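Side-chain contacts in putative 4-amino-4-deoxychorismate lyase (Thermus thermophilus, PDB 2ZGI), which binds pyridoxal-5'-phosphate and, as a class-IV aminotransferase-family member, probably acts as a lyase, putatively on 4-amino-4-deoxychorismate: residues G128-L131 / P132-L135; P35-L38 / E39-L42. One frame throughout, in Å; residues are numbered along the deposited sequence.

Contact 1: G128-L131 / P132-L135; sequences GNYL and PYRL. With PLP (pyridoxal-5'-phosphate), chain P.
Tyr130 and Tyr133 belong to the pyridoxal-5'-phosphate pocket and meet at the first turn of helix 131-142, in a class-IV aminotransferase-type fold. Tyr130 is the N-cap residue. The two phenol rings lie almost parallel, with planes at 20°, but they are offset so far that little of one ring faces the other. What sits over the Tyr130 ring is instead the Tyr133 methylene. Its CB is 3.6 Å from the Tyr130 ring centroid, a CH-pi contact over one face. Tyr130 CG is anti to the backbone N (chi1 -170°), which swings the ring over the start of the helix. Four residues on, Arg134 CG lies 3.6 Å from Tyr130 CD2. The Arg134 side chain crosses the phenol at about a right angle, and its NH1 is hydrogen-bonded to His20 of the second subunit. An alanine in place of Tyr130 would probably leave the Tyr133 methylene and the Arg134 chain without the ring they pack on, and take away the ring edge beside PLP O3. The backbone closes the turn with two hydrogen bonds. Arg134 N donates to Tyr130 O at 3.0 Å, and Leu135 N to Leu131 O at 2.9 Å. On the same turn Leu131 CG touches Leu135 CD1 at 4.1 Å. At the cofactor, the methyl carbon PLP C2A is 3.4 Å from Tyr133 CE1.

Contact 2: P35-L38 / E39-L42; sequences PLWL and EEHL
Trp37 and Glu40 cross at a slant, the carboxylate plane turned 80° from the indole plane. Glu40 OE1 lies 3.3 Å from Trp37 CB, so it meets the root of the side chain more closely than the indole. A bend in the Glu40 chain (chi2 91°) folds the carboxylate back toward Trp37. Its other oxygen, OE2, forms a salt bridge with Lys187, and that lysine also makes a cation-pi contact with Trp37. His41 is turned differently. Its imidazole presents an edge to the backbone, with CD2 3.1 Å from Trp37 O. The same carbon is 3.5 Å from Leu36 O. A water donates to Leu36 O at 2.9 Å and accepts a weak hydrogen bond from His41 NE2. The firmer hold on the ring is at the other nitrogen, where His41 ND1 is hydrogen-bonded to Thr26 OG1. Leu38 and Leu42 pair one turn apart, with their CD1 methyls 3.8 Å from each other. Two backbone hydrogen bonds close the turn, His41 N to Trp37 O at 3.0 Å and Leu42 N to Leu38 O at 2.9 Å. Together they make the first turn of helix 38-51, with Trp37 at the N-cap, just after strand 34-35. His41 brings this turn next to Ser218 and Ile183 of the pyridoxal-5'-phosphate site.

Overall arrangement
Contacts 1 and 2 are both N-terminal helix turns, with an aromatic N-cap residue and two i to i+4 backbone bonds. They lie on opposite sides of the chain's centre, their own centres 23 Å apart, and do not touch. They hold different helices, 131-142 and 38-51. Both are partly buried, but contact 1 has no exposed residue, whereas Glu39 of contact 2 is exposed. Contact 1 is mainly aromatic and apolar, touches the cofactor directly and meets the second subunit. Contact 2 adds a carboxylate paired with Lys187 and a water-linked histidine to a leucine pair. It is touched by no other chain of the assembly and lies beside residues that bind the cofactor, with the His41 side chain about 5 Å from it.

Contact 1: G128-L131 / P132-L135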
# COMPACT_ATOMS: atom_id res chain seq x y z
N GLY D 128 13.46 17.75 -10.63
CA GLY D 128 12.30 18.61 -10.70
C GLY D 128 10.97 17.92 -10.43
O GLY D 128 9.93 18.59 -10.40
N ASN D 129 10.98 16.60 -10.24
CA ASN D 129 9.75 15.91 -9.84
C ASN D 129 9.67 15.91 -8.33
O ASN D 129 9.98 14.90 -7.66
CB ASN D 129 9.71 14.51 -10.45
CG ASN D 129 9.25 14.54 -11.88
OD1 ASN D 129 9.54 15.49 -12.64
ND2 ASN D 129 8.54 13.54 -12.27
N TYR D 130 9.33 17.07 -7.78
CA TYR D 130 9.59 17.34 -6.37
C TYR D 130 8.26 17.47 -5.59
O TYR D 130 8.26 17.84 -4.44
CB TYR D 130 10.43 18.63 -6.27
CG TYR D 130 10.99 18.93 -4.92
CD1 TYR D 130 12.02 18.17 -4.39
CD2 TYR D 130 10.48 20.00 -4.18
CE1 TYR D 130 12.55 18.45 -3.13
CE2 TYR D 130 11.00 20.29 -2.91
CZ TYR D 130 12.03 19.51 -2.40
OH TYR D 130 12.51 19.78 -1.13
N LEU D 131 7.16 17.20 -6.24
CA LEU D 131 5.82 17.35 -5.61
C LEU D 131 5.62 16.54 -4.30
O LEU D 131 5.13 17.09 -3.30
CB LEU D 131 4.74 17.06 -6.64
CG LEU D 131 3.33 17.61 -6.41
CD1 LEU D 131 3.37 19.05 -5.95
CD2 LEU D 131 2.49 17.40 -7.66
N PRO D 132 6.00 15.24 -4.29
CA PRO D 132 5.85 14.50 -3.03
C PRO D 132 6.57 15.16 -1.85
O PRO D 132 6.04 15.18 -0.74
CB PRO D 132 6.48 13.13 -3.35
CG PRO D 132 6.31 12.99 -4.87
CD PRO D 132 6.52 14.40 -5.38
N TYR D 133 7.77 15.71 -2.08
CA TYR D 133 8.55 16.40 -1.07
C TYR D 133 7.84 17.68 -0.66
O TYR D 133 7.75 18.00 0.52
CB TYR D 133 9.97 16.68 -1.57
CG TYR D 133 10.65 15.42 -2.06
CD1 TYR D 133 11.30 14.55 -1.16
CD2 TYR D 133 10.60 15.07 -3.40
CE1 TYR D 133 11.89 13.35 -1.64
CE2 TYR D 133 11.17 13.91 -3.86
CZ TYR D 133 11.83 13.06 -2.99
OH TYR D 133 12.40 11.92 -3.51
N ARG D 134 7.30 18.41 -1.63
CA ARG D 134 6.52 19.62 -1.26
C ARG D 134 5.36 19.24 -0.33
O ARG D 134 5.19 19.83 0.74
CB ARG D 134 5.98 20.32 -2.49
CG ARG D 134 7.05 20.89 -3.44
CD ARG D 134 6.40 21.66 -4.58
NE ARG D 134 5.53 22.73 -4.10
CZ ARG D 134 5.92 23.96 -3.77
NH1 ARG D 134 7.19 24.35 -3.90
NH2 ARG D 134 5.01 24.83 -3.33
N LEU D 135 4.58 18.25 -0.75
CA LEU D 135 3.40 17.80 0.00
C LEU D 135 3.77 17.28 1.40
O LEU D 135 3.05 17.55 2.39
CB LEU D 135 2.62 16.75 -0.80
CG LEU D 135 2.01 17.26 -2.09
CD1 LEU D 135 1.62 16.09 -2.99
CD2 LEU D 135 0.82 18.29 -1.87
N1 PLP P . 16.60 15.08 0.84
C2 PLP P . 16.05 15.60 -0.28
C2A PLP P . 14.74 15.05 -0.77
C3 PLP P . 16.68 16.65 -0.95
O3 PLP P . 16.08 17.14 -2.08
C4 PLP P . 17.90 17.13 -0.48
C4A PLP P . 18.68 18.23 -1.16
C5 PLP P . 18.46 16.55 0.66
C6 PLP P . 17.77 15.52 1.29
C5A PLP P . 19.77 17.04 1.26
O4P PLP P . 20.92 16.84 0.45
P PLP P . 22.27 17.69 0.60
O1P PLP P . 22.85 17.37 1.96
O2P PLP P . 21.96 19.16 0.51
O3P PLP P . 23.02 17.15 -0.58

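Contact 2: P35-L38 / E39-L42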
# COMPACT_ATOMS: atom_id res chain seq x y z
N PRO D 35 31.95 28.91 -1.71
CA PRO D 35 30.96 27.82 -1.81
C PRO D 35 31.43 26.52 -1.12
O PRO D 35 32.58 26.09 -1.29
CB PRO D 35 30.76 27.63 -3.30
CG PRO D 35 31.85 28.41 -4.00
CD PRO D 35 32.50 29.32 -3.02
N LEU D 36 30.52 25.94 -0.34
CA LEU D 36 30.84 24.73 0.41
C LEU D 36 30.65 23.51 -0.44
O LEU D 36 29.62 23.34 -1.09
CB LEU D 36 29.99 24.64 1.68
CG LEU D 36 30.45 25.42 2.92
CD1 LEU D 36 30.53 26.90 2.68
CD2 LEU D 36 29.49 25.10 4.10
N TRP D 37 31.67 22.65 -0.43
CA TRP D 37 31.61 21.37 -1.12
C TRP D 37 31.24 21.50 -2.58
O TRP D 37 30.54 20.67 -3.12
CB TRP D 37 30.71 20.37 -0.37
CG TRP D 37 31.01 20.29 1.09
CD1 TRP D 37 32.25 20.24 1.67
CD2 TRP D 37 30.07 20.25 2.16
NE1 TRP D 37 32.13 20.19 3.03
CE2 TRP D 37 30.80 20.19 3.36
CE3 TRP D 37 28.67 20.26 2.23
CZ2 TRP D 37 30.19 20.13 4.61
CZ3 TRP D 37 28.05 20.20 3.47
CH2 TRP D 37 28.81 20.14 4.64
N LEU D 38 31.79 22.52 -3.24
CA LEU D 38 31.49 22.80 -4.65
C LEU D 38 31.81 21.62 -5.56
O LEU D 38 31.03 21.28 -6.45
CB LEU D 38 32.23 24.08 -5.12
CG LEU D 38 32.07 24.45 -6.60
CD1 LEU D 38 30.60 24.74 -6.93
CD2 LEU D 38 32.96 25.67 -7.00
N GLU D 39 32.96 20.98 -5.32
CA GLU D 39 33.35 19.79 -6.05
C GLU D 39 32.30 18.68 -5.96
O GLU D 39 31.92 18.11 -6.97
CB GLU D 39 34.68 19.24 -5.53
CG GLU D 39 35.26 18.16 -6.43
CD GLU D 39 36.75 17.93 -6.21
OE1 GLU D 39 37.20 17.93 -5.04
OE2 GLU D 39 37.46 17.73 -7.23
N GLU D 40 31.84 18.39 -4.76
CA GLU D 40 30.84 17.34 -4.55
C GLU D 40 29.51 17.67 -5.22
O GLU D 40 28.87 16.78 -5.79
CB GLU D 40 30.63 17.11 -3.05
CG GLU D 40 31.82 16.37 -2.36
CD GLU D 40 32.88 17.32 -1.79
OE1 GLU D 40 32.83 18.55 -2.05
OE2 GLU D 40 33.78 16.82 -1.07
N HIS D 41 29.10 18.95 -5.18
CA HIS D 41 27.82 19.36 -5.79
C HIS D 41 27.90 19.24 -7.30
O HIS D 41 26.96 18.77 -7.97
CB HIS D 41 27.45 20.79 -5.38
CG HIS D 41 26.90 20.89 -4.00
ND1 HIS D 41 25.58 20.65 -3.72
CD2 HIS D 41 27.49 21.19 -2.82
CE1 HIS D 41 25.37 20.81 -2.42
NE2 HIS D 41 26.52 21.13 -1.85
N LEU D 42 29.03 19.65 -7.88
CA LEU D 42 29.13 19.56 -9.35
C LEU D 42 29.26 18.12 -9.84
O LEU D 42 28.72 17.76 -10.87
CB LEU D 42 30.25 20.45 -9.90
CG LEU D 42 30.05 21.95 -9.61
CD1 LEU D 42 31.23 22.81 -10.16
CD2 LEU D 42 28.70 22.46 -10.15
O HOH W 1 26.95 23.38 0.01